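PDB 4XRI: importin-95 from Chaetomium thermophilum, which probably carries proteinaceous cargo into the nucleus as an importin-beta transport receptor, and is thought to bind a small GTPase. Local coordinates for residues E561-L566 and D581-L586; Q614-C619 and G628-I633; E532-F537 and C587-A592; V555-L560 and D606-V611; R596-I601 and L636-E641. The protein carries 2 engineered substitutions. All blocks are in the same frame, centred on the assembly; numbering follows the deposited sequence.

Contact 1: residues E561-L566 and D581-L586; sequences EETLPL and DMQTSL
Thr563 and Gln583 meet across an antiparallel helical hairpin of the HEAT-repeat solenoid, whose short helix segments run at 165° to each other with their axes 10.4 Å apart. Gln583 NE2 donates an almost straight hydrogen bond to Thr563 OG1 (3.0 Å, N-H...O angle 170°), and the acceptor lies in the amide plane. A chi1 of 67° sets that hydroxyl between its own backbone N and carbonyl carbon, where it is also hydrogen-bonded to Leu560 O, one turn back. The methyl CG2 of Thr563 packs 3.8 Å from Met582 SD and meets Leu586 CD1 tip to tip. Crossing the methionine nearly at a right angle, Leu566 puts CD2 4.0 Å from the same sulfur, Met582 SD. A leucine in place of Gln583 would probably leave Thr563 OG1 without its amide donor, facing apolar carbon instead. Helix 605-616 packs against Leu564 and Gln583 through Ile615, helix 524-539 reaches Leu586 through Tyr531, and Val625 of helix 625-640 also touches Gln583.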
# COMPACT_ATOMS: atom_id res chain seq x y z
N GLU A 561 -18.05 -28.98 3.39
CA GLU A 561 -17.89 -30.43 3.31
C GLU A 561 -17.91 -30.93 1.87
O GLU A 561 -17.19 -31.87 1.52
CB GLU A 561 -18.99 -31.13 4.12
CG GLU A 561 -18.85 -30.95 5.62
CD GLU A 561 -20.12 -31.33 6.38
OE1 GLU A 561 -21.15 -31.57 5.72
OE2 GLU A 561 -20.07 -31.39 7.62
N GLU A 562 -18.72 -30.29 1.04
CA GLU A 562 -18.87 -30.70 -0.35
C GLU A 562 -17.65 -30.34 -1.22
O GLU A 562 -17.49 -30.87 -2.31
CB GLU A 562 -20.13 -30.08 -0.95
CG GLU A 562 -21.41 -30.78 -0.51
CD GLU A 562 -22.67 -30.01 -0.84
OE1 GLU A 562 -22.56 -28.88 -1.36
OE2 GLU A 562 -23.78 -30.53 -0.57
N THR A 563 -16.79 -29.45 -0.72
CA THR A 563 -15.58 -29.08 -1.45
C THR A 563 -14.50 -30.15 -1.35
O THR A 563 -13.54 -30.15 -2.12
CB THR A 563 -14.99 -27.75 -0.95
OG1 THR A 563 -14.49 -27.90 0.38
CG2 THR A 563 -16.03 -26.63 -0.99
N LEU A 564 -14.65 -31.05 -0.38
CA LEU A 564 -13.66 -32.09 -0.16
C LEU A 564 -13.62 -33.10 -1.32
O LEU A 564 -12.54 -33.40 -1.83
CB LEU A 564 -13.91 -32.82 1.17
CG LEU A 564 -13.56 -32.04 2.44
CD1 LEU A 564 -13.77 -32.90 3.67
CD2 LEU A 564 -12.13 -31.54 2.38
N PRO A 565 -14.78 -33.64 -1.74
CA PRO A 565 -14.67 -34.48 -2.94
C PRO A 565 -14.42 -33.66 -4.21
O PRO A 565 -13.92 -34.20 -5.20
CB PRO A 565 -16.02 -35.19 -3.00
CG PRO A 565 -16.95 -34.31 -2.26
CD PRO A 565 -16.13 -33.70 -1.16
N LEU A 566 -14.77 -32.38 -4.18
CA LEU A 566 -14.48 -31.47 -5.29
C LEU A 566 -12.98 -31.34 -5.50
O LEU A 566 -12.50 -31.33 -6.63
CB LEU A 566 -15.11 -30.10 -5.04
CG LEU A 566 -16.39 -29.75 -5.81
CD1 LEU A 566 -17.45 -30.82 -5.61
CD2 LEU A 566 -16.91 -28.39 -5.38
N ASP A 581 -10.63 -20.44 -3.96
CA ASP A 581 -11.46 -19.26 -3.73
C ASP A 581 -12.77 -19.64 -3.05
O ASP A 581 -13.27 -18.91 -2.20
CB ASP A 581 -11.74 -18.52 -5.04
CG ASP A 581 -10.54 -17.75 -5.55
OD1 ASP A 581 -10.58 -17.29 -6.71
OD2 ASP A 581 -9.55 -17.60 -4.80
N MET A 582 -13.33 -20.78 -3.45
CA MET A 582 -14.58 -21.28 -2.87
C MET A 582 -14.42 -21.58 -1.38
O MET A 582 -15.23 -21.13 -0.56
CB MET A 582 -15.03 -22.54 -3.61
CG MET A 582 -16.39 -23.07 -3.19
SD MET A 582 -16.84 -24.56 -4.11
CE MET A 582 -16.31 -24.10 -5.75
N GLN A 583 -13.38 -22.33 -1.05
CA GLN A 583 -13.12 -22.71 0.33
C GLN A 583 -12.76 -21.51 1.19
O GLN A 583 -13.19 -21.41 2.34
CB GLN A 583 -11.99 -23.75 0.38
CG GLN A 583 -12.38 -25.11 -0.17
CD GLN A 583 -11.23 -26.09 -0.17
OE1 GLN A 583 -10.08 -25.70 -0.38
NE2 GLN A 583 -11.52 -27.36 0.09
N THR A 584 -12.01 -20.57 0.62
CA THR A 584 -11.60 -19.37 1.34
C THR A 584 -12.81 -18.49 1.65
O THR A 584 -12.93 -17.94 2.75
CB THR A 584 -10.56 -18.55 0.55
OG1 THR A 584 -9.38 -19.34 0.36
CG2 THR A 584 -10.19 -17.29 1.31
N SER A 585 -13.69 -18.35 0.67
CA SER A 585 -14.91 -17.57 0.83
C SER A 585 -15.83 -18.20 1.87
O SER A 585 -16.41 -17.52 2.71
CB SER A 585 -15.64 -17.41 -0.50
OG SER A 585 -14.89 -16.63 -1.41
N LEU A 586 -15.97 -19.52 1.79
CA LEU A 586 -16.83 -20.26 2.71
C LEU A 586 -16.31 -20.21 4.14
O LEU A 586 -17.08 -20.15 5.09
CB LEU A 586 -16.98 -21.72 2.25
CG LEU A 586 -17.92 -21.94 1.07
CD1 LEU A 586 -17.80 -23.36 0.55
CD2 LEU A 586 -19.36 -21.65 1.49

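Contact 2: residues Q614-C619 and G628-I633; sequences QILSTC and GVFAAI
The backbones at Leu616 and Val629 come within 7.4 Å of each other, CA to CA, where the chain leaves helix 605-616 through a type I beta turn from Leu616 to Cys619 and later returns in the opposite direction as helix 625-640. This is a helical hairpin of the HEAT-repeat solenoid, and the contact across it is wholly apolar. Val629 gives one methyl to each of two residues: CG1 lies 3.6 Å from Leu616 CG and close to both of the leucine's methyls, while CG2 meets Ile615 CG2 at 4.0 Å. With chi1 at 170°, Val629 CG1 stands anti to the backbone N, which turns it to Leu616 and sends CG2 to the isoleucine. Leu616 and Phe630 are roughly perpendicular. Leu616 CD1 approaches Phe630 CE1 obliquely, 3.7 Å away, and the leucine's CD2 sits in the ring plane at the edge. Phe654 of helix 648-660 packs on Leu616, and Leu655 and Ala658 pack on Phe630, so the next helix closes over this end of the hairpin. At the turn, Ser617 OG donates a 2.7 Å hydrogen bond to Gln614 O from above the carbonyl plane.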
# COMPACT_ATOMS: atom_id res chain seq x y z
N GLN A 614 -9.83 -31.52 7.94
CA GLN A 614 -9.80 -32.32 6.72
C GLN A 614 -9.34 -31.47 5.53
O GLN A 614 -8.65 -31.96 4.64
CB GLN A 614 -11.17 -32.93 6.44
CG GLN A 614 -11.45 -34.21 7.21
CD GLN A 614 -12.84 -34.75 6.97
OE1 GLN A 614 -13.78 -34.00 6.74
NE2 GLN A 614 -12.97 -36.07 7.01
N ILE A 615 -9.74 -30.21 5.53
CA ILE A 615 -9.33 -29.29 4.48
C ILE A 615 -7.84 -28.97 4.59
O ILE A 615 -7.14 -28.91 3.59
CB ILE A 615 -10.16 -27.98 4.52
CG1 ILE A 615 -11.60 -28.26 4.08
CG2 ILE A 615 -9.55 -26.92 3.63
CD1 ILE A 615 -12.51 -27.06 4.19
N LEU A 616 -7.37 -28.81 5.83
CA LEU A 616 -5.95 -28.56 6.09
C LEU A 616 -5.06 -29.69 5.57
O LEU A 616 -4.00 -29.44 5.00
CB LEU A 616 -5.70 -28.37 7.59
CG LEU A 616 -6.02 -27.00 8.20
CD1 LEU A 616 -5.55 -26.96 9.65
CD2 LEU A 616 -5.37 -25.89 7.39
N SER A 617 -5.51 -30.93 5.76
CA SER A 617 -4.71 -32.09 5.39
C SER A 617 -4.52 -32.22 3.88
O SER A 617 -3.66 -32.97 3.42
CB SER A 617 -5.36 -33.37 5.94
OG SER A 617 -6.61 -33.60 5.32
N THR A 618 -5.32 -31.49 3.12
CA THR A 618 -5.25 -31.56 1.66
C THR A 618 -4.73 -30.27 1.05
O THR A 618 -4.68 -30.14 -0.18
CB THR A 618 -6.61 -31.87 1.05
OG1 THR A 618 -7.56 -30.87 1.44
CG2 THR A 618 -7.09 -33.21 1.54
N CYS A 619 -4.34 -29.32 1.89
CA CYS A 619 -3.77 -28.07 1.40
C CYS A 619 -2.31 -28.28 1.04
O CYS A 619 -1.74 -29.33 1.34
CB CYS A 619 -3.91 -26.96 2.44
SG CYS A 619 -5.59 -26.41 2.65
N GLY A 628 -7.30 -19.02 5.90
CA GLY A 628 -8.73 -18.86 6.13
C GLY A 628 -9.25 -19.86 7.13
O GLY A 628 -10.08 -19.54 7.98
N VAL A 629 -8.75 -21.09 7.04
CA VAL A 629 -9.10 -22.14 7.99
C VAL A 629 -8.66 -21.77 9.40
O VAL A 629 -9.42 -21.92 10.36
CB VAL A 629 -8.47 -23.50 7.59
CG1 VAL A 629 -8.63 -24.51 8.71
CG2 VAL A 629 -9.08 -24.01 6.29
N PHE A 630 -7.42 -21.29 9.52
CA PHE A 630 -6.87 -20.89 10.81
C PHE A 630 -7.67 -19.75 11.43
O PHE A 630 -7.89 -19.72 12.65
CB PHE A 630 -5.40 -20.49 10.65
CG PHE A 630 -4.44 -21.62 10.86
CD1 PHE A 630 -4.56 -22.79 10.13
CD2 PHE A 630 -3.42 -21.52 11.79
CE1 PHE A 630 -3.68 -23.84 10.32
CE2 PHE A 630 -2.53 -22.56 11.99
CZ PHE A 630 -2.66 -23.72 11.26
N ALA A 631 -8.11 -18.82 10.59
CA ALA A 631 -8.90 -17.68 11.05
C ALA A 631 -10.24 -18.14 11.61
O ALA A 631 -10.72 -17.62 12.62
CB ALA A 631 -9.11 -16.69 9.91
N ALA A 632 -10.82 -19.14 10.95
CA ALA A 632 -12.09 -19.72 11.39
C ALA A 632 -11.91 -20.50 12.69
O ALA A 632 -12.76 -20.45 13.58
CB ALA A 632 -12.66 -20.61 10.31
N ILE A 633 -10.80 -21.22 12.80
CA ILE A 633 -10.50 -21.99 14.00
C ILE A 633 -10.25 -21.06 15.18
O ILE A 633 -10.71 -21.32 16.30
CB ILE A 633 -9.27 -22.90 13.79
CG1 ILE A 633 -9.60 -24.00 12.78
CG2 ILE A 633 -8.83 -23.53 15.11
CD1 ILE A 633 -8.41 -24.86 12.41

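Contact 3: residues E532-F537 and C587-A592; sequences EVLSVF and CTVLQA
Ser535 and Val589 lie at the point where helices 524-539 and 573-597 come together, their CA atoms 4.7 Å apart. The short helix segments are nearly parallel, at 6°, and their axes approach to 8.6 Å. Small side chains at the interface, Ser535 and Ala592, are consistent with so close an approach.

The apolar part is a single pair. Leu534 crosses Val589 at about a right angle, and Val589 CG1 sits 4.0 Å from both CG and CD2 of Leu534. Leu552 and Ile556 of helix 546-567 continue this layer, the first against Leu534 and the second against Val589.

Most of the remaining contacts set Ser535 oxygens against methyl groups, and no hydrogen bond joins the two segments. Ser535 OG is 3.6 Å from Thr588 CG2 and 3.7 Å from Ala592 CB, held between the two by a chi1 of 173° that swings it anti to the backbone N. Ala592 CB also rests 3.7 Å from the backbone oxygen Ser535 O. The hydroxyls turn to their own helices: Thr588 OG1 is hydrogen-bonded to Thr584 O, and Ser535 OG has a weak hydrogen bond with Gln539 NE2. With the intervening helix 546-567 packed against both, the arrangement is that of stacked HEAT-repeat helices, in which every second helix runs the same way along one surface of the superhelix.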
# COMPACT_ATOMS: atom_id res chain seq x y z
N GLU A 532 -18.57 -12.36 0.31
CA GLU A 532 -18.09 -11.27 1.16
C GLU A 532 -19.25 -10.46 1.71
O GLU A 532 -19.25 -10.08 2.88
CB GLU A 532 -17.14 -10.35 0.38
CG GLU A 532 -16.36 -9.40 1.27
CD GLU A 532 -15.58 -8.36 0.48
OE1 GLU A 532 -15.78 -8.25 -0.75
OE2 GLU A 532 -14.75 -7.65 1.10
N VAL A 533 -20.25 -10.22 0.87
CA VAL A 533 -21.47 -9.53 1.28
C VAL A 533 -22.16 -10.28 2.40
O VAL A 533 -22.52 -9.70 3.43
CB VAL A 533 -22.45 -9.37 0.10
CG1 VAL A 533 -23.72 -8.68 0.57
CG2 VAL A 533 -21.81 -8.59 -1.02
N LEU A 534 -22.33 -11.58 2.20
CA LEU A 534 -22.96 -12.45 3.18
C LEU A 534 -22.22 -12.40 4.52
O LEU A 534 -22.85 -12.37 5.58
CB LEU A 534 -23.01 -13.89 2.66
CG LEU A 534 -23.69 -14.92 3.55
CD1 LEU A 534 -25.06 -14.42 3.98
CD2 LEU A 534 -23.80 -16.26 2.84
N SER A 535 -20.90 -12.39 4.45
CA SER A 535 -20.07 -12.28 5.65
C SER A 535 -20.39 -11.00 6.43
O SER A 535 -20.56 -11.04 7.64
CB SER A 535 -18.59 -12.31 5.28
OG SER A 535 -17.78 -12.05 6.41
N VAL A 536 -20.46 -9.89 5.71
CA VAL A 536 -20.68 -8.58 6.32
C VAL A 536 -22.10 -8.45 6.88
O VAL A 536 -22.31 -7.82 7.92
CB VAL A 536 -20.41 -7.45 5.31
CG1 VAL A 536 -20.80 -6.09 5.88
CG2 VAL A 536 -18.95 -7.45 4.89
N PHE A 537 -23.06 -9.05 6.20
CA PHE A 537 -24.43 -9.10 6.70
C PHE A 537 -24.50 -9.84 8.03
O PHE A 537 -25.20 -9.42 8.95
CB PHE A 537 -25.36 -9.77 5.68
CG PHE A 537 -26.08 -8.80 4.78
CD1 PHE A 537 -25.44 -8.20 3.72
CD2 PHE A 537 -27.42 -8.49 5.01
CE1 PHE A 537 -26.10 -7.31 2.89
CE2 PHE A 537 -28.08 -7.60 4.19
CZ PHE A 537 -27.43 -7.01 3.13
N CYS A 587 -14.98 -20.23 4.28
CA CYS A 587 -14.36 -20.10 5.60
C CYS A 587 -14.61 -18.71 6.17
O CYS A 587 -14.81 -18.56 7.37
CB CYS A 587 -12.86 -20.39 5.52
SG CYS A 587 -12.42 -22.14 5.41
N THR A 588 -14.59 -17.71 5.30
CA THR A 588 -14.84 -16.33 5.70
C THR A 588 -16.24 -16.17 6.28
O THR A 588 -16.42 -15.54 7.33
CB THR A 588 -14.66 -15.36 4.52
OG1 THR A 588 -13.28 -15.32 4.13
CG2 THR A 588 -15.11 -13.95 4.91
N VAL A 589 -17.23 -16.73 5.60
CA VAL A 589 -18.61 -16.69 6.06
C VAL A 589 -18.77 -17.49 7.35
O VAL A 589 -19.41 -17.03 8.30
CB VAL A 589 -19.58 -17.24 5.00
CG1 VAL A 589 -21.00 -17.20 5.54
CG2 VAL A 589 -19.48 -16.43 3.72
N LEU A 590 -18.19 -18.69 7.37
CA LEU A 590 -18.23 -19.53 8.56
C LEU A 590 -17.67 -18.79 9.76
O LEU A 590 -18.27 -18.77 10.84
CB LEU A 590 -17.44 -20.83 8.33
CG LEU A 590 -17.35 -21.73 9.57
CD1 LEU A 590 -18.73 -22.23 9.97
CD2 LEU A 590 -16.40 -22.90 9.34
N GLN A 591 -16.51 -18.16 9.57
CA GLN A 591 -15.87 -17.35 10.60
C GLN A 591 -16.81 -16.28 11.13
O GLN A 591 -16.86 -16.02 12.34
CB GLN A 591 -14.59 -16.71 10.04
CG GLN A 591 -13.82 -15.86 11.04
CD GLN A 591 -12.66 -15.12 10.40
OE1 GLN A 591 -12.20 -15.49 9.32
NE2 GLN A 591 -12.18 -14.08 11.06
N ALA A 592 -17.56 -15.66 10.22
CA ALA A 592 -18.51 -14.61 10.58
C ALA A 592 -19.62 -15.14 11.49
O ALA A 592 -19.97 -14.52 12.49
CB ALA A 592 -19.10 -13.98 9.33

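Contact 4: residues V555-L560 and D606-V611; sequences VILQRL and DRIMQV
Arg607 NE makes a salt bridge with Glu561 OE2, and its NH2 lies close to the other carboxylate oxygen, OE1, which probably helps to hold the guanidinium against Leu557 and Gln558. The two helices, 546-567 and 605-616, are like-directed neighbours in the HEAT-repeat solenoid. Their short segments cross at 25° with axes 10.4 Å apart. Arg607 is stretched out from CG to NE, with CG anti to the backbone N (chi1 -174°), which carries the guanidinium across to helix 546-567. Leu557 CB lies over one face of the guanidinium, offset toward its rim, and Leu557 CD1 is 3.9 Å from Arg607 CD. Arg607 NH2 also packs 3.9 Å from Gln558 CA. A methionine in place of Arg607 would probably leave the Glu561 carboxylate without its positive mate and strip the guanidinium cover from Leu557 CB. Deeper in, Leu557 runs across Ile608, with both leucine methyls, CD1 and CD2, 3.8 Å from Ile608 CG1. Leu586 and Leu590 of helix 573-597 pack on Leu560, while Leu636 of helix 625-640 lies against Ile608. Val611 splits its branches: CG1 touches Leu557 CD2 at 3.8 Å, and CG2 rests 3.9 Å from the carbonyl carbon Leu560 C.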
# COMPACT_ATOMS: atom_id res chain seq x y z
N VAL A 555 -25.67 -24.54 6.56
CA VAL A 555 -25.59 -24.56 5.11
C VAL A 555 -24.15 -24.36 4.64
O VAL A 555 -23.66 -25.09 3.78
CB VAL A 555 -26.48 -23.47 4.47
CG1 VAL A 555 -26.30 -23.47 2.95
CG2 VAL A 555 -27.94 -23.68 4.84
N ILE A 556 -23.49 -23.37 5.22
CA ILE A 556 -22.09 -23.08 4.91
C ILE A 556 -21.21 -24.28 5.19
O ILE A 556 -20.33 -24.62 4.40
CB ILE A 556 -21.58 -21.87 5.72
CG1 ILE A 556 -22.34 -20.60 5.33
CG2 ILE A 556 -20.09 -21.67 5.50
CD1 ILE A 556 -22.28 -20.27 3.85
N LEU A 557 -21.45 -24.92 6.33
CA LEU A 557 -20.74 -26.14 6.71
C LEU A 557 -20.94 -27.25 5.69
O LEU A 557 -20.00 -27.95 5.32
CB LEU A 557 -21.19 -26.61 8.09
CG LEU A 557 -20.42 -26.04 9.28
CD1 LEU A 557 -21.08 -26.45 10.59
CD2 LEU A 557 -18.98 -26.52 9.23
N GLN A 558 -22.18 -27.40 5.23
CA GLN A 558 -22.52 -28.41 4.23
C GLN A 558 -21.76 -28.16 2.92
O GLN A 558 -21.23 -29.10 2.31
CB GLN A 558 -24.03 -28.41 3.98
CG GLN A 558 -24.53 -29.59 3.18
CD GLN A 558 -26.04 -29.67 3.14
OE1 GLN A 558 -26.74 -28.92 3.83
NE2 GLN A 558 -26.57 -30.58 2.32
N ARG A 559 -21.70 -26.90 2.50
CA ARG A 559 -20.98 -26.51 1.30
C ARG A 559 -19.47 -26.72 1.44
O ARG A 559 -18.81 -27.14 0.49
CB ARG A 559 -21.27 -25.05 0.95
CG ARG A 559 -22.69 -24.79 0.47
CD ARG A 559 -22.85 -23.38 -0.06
NE ARG A 559 -24.23 -23.13 -0.49
CZ ARG A 559 -24.64 -22.01 -1.07
NH1 ARG A 559 -23.79 -21.02 -1.31
NH2 ARG A 559 -25.92 -21.87 -1.42
N LEU A 560 -18.95 -26.43 2.62
CA LEU A 560 -17.54 -26.67 2.92
C LEU A 560 -17.19 -28.15 2.81
O LEU A 560 -16.18 -28.52 2.22
CB LEU A 560 -17.20 -26.15 4.32
CG LEU A 560 -16.61 -24.74 4.41
CD1 LEU A 560 -16.46 -24.31 5.87
CD2 LEU A 560 -15.27 -24.70 3.70
N ASP A 606 -17.91 -29.70 16.77
CA ASP A 606 -17.34 -30.96 16.27
C ASP A 606 -17.33 -31.02 14.75
O ASP A 606 -16.33 -31.39 14.14
CB ASP A 606 -18.12 -32.15 16.83
CG ASP A 606 -17.79 -32.44 18.29
OD1 ASP A 606 -17.12 -31.60 18.93
OD2 ASP A 606 -18.20 -33.51 18.79
N ARG A 607 -18.46 -30.66 14.15
CA ARG A 607 -18.59 -30.66 12.70
C ARG A 607 -17.64 -29.66 12.06
O ARG A 607 -17.03 -29.94 11.03
CB ARG A 607 -20.04 -30.35 12.30
CG ARG A 607 -20.30 -30.47 10.81
CD ARG A 607 -21.77 -30.26 10.50
NE ARG A 607 -22.08 -30.54 9.10
CZ ARG A 607 -23.29 -30.46 8.56
NH1 ARG A 607 -24.32 -30.10 9.32
NH2 ARG A 607 -23.47 -30.73 7.28
N ILE A 608 -17.53 -28.49 12.68
CA ILE A 608 -16.65 -27.43 12.18
C ILE A 608 -15.20 -27.88 12.14
O ILE A 608 -14.54 -27.78 11.11
CB ILE A 608 -16.77 -26.16 13.05
CG1 ILE A 608 -18.12 -25.48 12.82
CG2 ILE A 608 -15.65 -25.19 12.73
CD1 ILE A 608 -18.36 -24.28 13.71
N MET A 609 -14.69 -28.38 13.27
CA MET A 609 -13.30 -28.81 13.35
C MET A 609 -13.01 -30.01 12.45
O MET A 609 -11.91 -30.14 11.91
CB MET A 609 -12.92 -29.14 14.79
CG MET A 609 -12.80 -27.91 15.69
SD MET A 609 -11.67 -26.67 15.01
CE MET A 609 -10.11 -27.54 15.12
N GLN A 610 -14.00 -30.88 12.27
CA GLN A 610 -13.82 -32.06 11.43
C GLN A 610 -13.55 -31.67 9.98
O GLN A 610 -12.61 -32.18 9.37
CB GLN A 610 -15.05 -32.97 11.50
CG GLN A 610 -14.98 -34.21 10.62
CD GLN A 610 -14.14 -35.32 11.22
OE1 GLN A 610 -13.64 -35.19 12.34
NE2 GLN A 610 -13.98 -36.41 10.49
N VAL A 611 -14.35 -30.76 9.44
CA VAL A 611 -14.20 -30.37 8.04
C VAL A 611 -13.00 -29.45 7.86
O VAL A 611 -12.30 -29.52 6.85
CB VAL A 611 -15.48 -29.69 7.49
CG1 VAL A 611 -15.78 -28.38 8.21
CG2 VAL A 611 -15.36 -29.45 5.99

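Contact 5: residues R596-I601 and L636-E641; sequences RLDKEI and LANAME
Ile601 CG2 is the apolar centre of the contact, 3.7 Å from Leu636 CD1 and also touching Ala639 CB and Met640 CG. A chi1 of -162° turns this methyl between the residue's own N and carbonyl carbon, pointing it at the helix opposite. Beside it, Ala639 fits against Asp598: its CB is 3.5 Å from the backbone oxygen Asp598 O, and its CA is 3.4 Å from Asp598 OD1. Toward the solvent-exposed side, Lys599 bends at chi2 and chi4 to lie along the end of helix 625-640. Its CD passes 3.3 Å from Ala639 O, and its NZ forms a long salt bridge with Glu641 OE1 at 3.5 Å.

These residues sit where two helices of the HEAT-repeat solenoid end side by side. Asp598 and Glu641 are each the first residue to leave its helix, both with positive phi, and past Asp598 the chain tightens into a 3-10 turn carrying Lys599 and Ile601.

A water joins the two ends, hydrogen-bonded to Asp598 OD1 (2.8 Å) and to Asn638 O (3.0 Å), although other acceptors compete for its protons. Further inward, Val594 of helix 573-597 packs on both Ile601 and Ala639, and Ile608 of helix 605-616 on both Ile601 and Leu636. On the side of Arg596, the guanidinium NH2 is hydrogen-bonded to Ala541 O and Asn543 OD1, tying this helix end to the loop ahead of helix 546-567.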
# COMPACT_ATOMS: atom_id res chain seq x y z
N ARG A 596 -20.25 -14.23 15.41
CA ARG A 596 -21.55 -13.64 15.68
C ARG A 596 -22.35 -14.46 16.69
O ARG A 596 -23.06 -13.91 17.53
CB ARG A 596 -22.36 -13.48 14.39
CG ARG A 596 -23.62 -12.66 14.57
CD ARG A 596 -23.30 -11.29 15.13
NE ARG A 596 -24.50 -10.57 15.54
CZ ARG A 596 -25.01 -10.60 16.77
NH1 ARG A 596 -24.42 -11.31 17.72
NH2 ARG A 596 -26.12 -9.91 17.05
N LEU A 597 -22.24 -15.78 16.61
CA LEU A 597 -23.00 -16.65 17.50
C LEU A 597 -22.32 -16.79 18.86
O LEU A 597 -22.99 -17.01 19.87
CB LEU A 597 -23.18 -18.03 16.86
CG LEU A 597 -24.23 -18.13 15.75
CD1 LEU A 597 -24.20 -19.49 15.08
CD2 LEU A 597 -25.63 -17.83 16.29
N ASP A 598 -20.99 -16.64 18.87
CA ASP A 598 -20.19 -16.81 20.08
C ASP A 598 -20.45 -18.18 20.71
O ASP A 598 -20.34 -19.20 20.04
CB ASP A 598 -20.45 -15.69 21.08
CG ASP A 598 -19.34 -15.54 22.10
OD1 ASP A 598 -18.19 -15.91 21.78
OD2 ASP A 598 -19.61 -15.07 23.22
N LYS A 599 -20.82 -18.18 21.99
CA LYS A 599 -21.02 -19.41 22.75
C LYS A 599 -22.05 -20.35 22.12
O LYS A 599 -21.98 -21.57 22.30
CB LYS A 599 -21.46 -19.07 24.18
CG LYS A 599 -20.41 -18.35 25.00
CD LYS A 599 -19.34 -19.31 25.49
CE LYS A 599 -18.29 -18.58 26.30
NZ LYS A 599 -18.90 -17.81 27.42
N GLU A 600 -23.00 -19.78 21.39
CA GLU A 600 -24.09 -20.55 20.81
C GLU A 600 -23.64 -21.45 19.66
O GLU A 600 -24.42 -22.27 19.16
CB GLU A 600 -25.20 -19.61 20.33
CG GLU A 600 -25.73 -18.68 21.41
CD GLU A 600 -26.22 -19.43 22.64
OE1 GLU A 600 -26.90 -20.46 22.47
OE2 GLU A 600 -25.91 -18.99 23.77
N ILE A 601 -22.39 -21.30 19.23
CA ILE A 601 -21.84 -22.09 18.13
C ILE A 601 -21.49 -23.50 18.57
O ILE A 601 -21.34 -24.40 17.75
CB ILE A 601 -20.58 -21.43 17.53
CG1 ILE A 601 -20.27 -21.98 16.13
CG2 ILE A 601 -19.38 -21.64 18.44
CD1 ILE A 601 -21.28 -21.60 15.08
N LEU A 636 -13.48 -20.00 16.49
CA LEU A 636 -14.12 -21.06 17.25
C LEU A 636 -13.51 -21.19 18.65
O LEU A 636 -14.22 -21.45 19.62
CB LEU A 636 -14.02 -22.39 16.51
CG LEU A 636 -14.84 -23.51 17.15
CD1 LEU A 636 -16.33 -23.19 17.06
CD2 LEU A 636 -14.54 -24.86 16.52
N ALA A 637 -12.20 -21.01 18.74
CA ALA A 637 -11.52 -21.10 20.02
C ALA A 637 -11.94 -19.96 20.94
O ALA A 637 -12.17 -20.16 22.13
CB ALA A 637 -10.00 -21.10 19.82
N ASN A 638 -12.04 -18.76 20.37
CA ASN A 638 -12.47 -17.58 21.12
C ASN A 638 -13.91 -17.71 21.60
O ASN A 638 -14.27 -17.21 22.67
CB ASN A 638 -12.32 -16.32 20.27
CG ASN A 638 -12.86 -15.08 20.96
OD1 ASN A 638 -12.15 -14.43 21.72
ND2 ASN A 638 -14.12 -14.75 20.69
N ALA A 639 -14.72 -18.41 20.81
CA ALA A 639 -16.14 -18.56 21.11
C ALA A 639 -16.39 -19.66 22.13
O ALA A 639 -17.20 -19.49 23.04
CB ALA A 639 -16.91 -18.85 19.83
N MET A 640 -15.70 -20.79 21.99
CA MET A 640 -15.94 -21.94 22.85
C MET A 640 -15.07 -21.94 24.10
O MET A 640 -15.39 -22.61 25.08
CB MET A 640 -15.73 -23.24 22.06
CG MET A 640 -16.74 -23.43 20.93
SD MET A 640 -16.65 -25.06 20.17
CE MET A 640 -17.08 -26.12 21.55
N GLU A 641 -13.98 -21.19 24.06
CA GLU A 641 -13.05 -21.06 25.19
C GLU A 641 -12.55 -22.42 25.67
O GLU A 641 -12.02 -23.20 24.88
CB GLU A 641 -13.71 -20.28 26.33
CG GLU A 641 -13.93 -18.81 25.97
CD GLU A 641 -14.59 -18.01 27.08
OE1 GLU A 641 -15.45 -18.56 27.79
OE2 GLU A 641 -14.25 -16.82 27.23
O HOH W 1 -16.83 -16.49 24.10

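How the contacts relate
All five contacts belong to one run of five HEAT-repeat helices from 524 to 640. Contacts 1 and 2 join sequence neighbours running antiparallel, whereas contacts 3 and 4 join helices that run alike and skip one between. Helix 573-597 serves contacts 1, 3 and 5, and helix 546-567 contacts 1 and 4. Contacts 1 to 4 are largely buried; contact 2 is purely apolar, contact 1 adds one hydrogen bond from a side-chain amide, contact 3 relies on small residues, and contact 4 has an arginine at its more exposed edge. Contact 5, at the helix ends, is only partly buried and uses water and a salt bridge. Leu560 CD2 with Ile615 CD1 (3.7 Å) joins contacts 4 and 2.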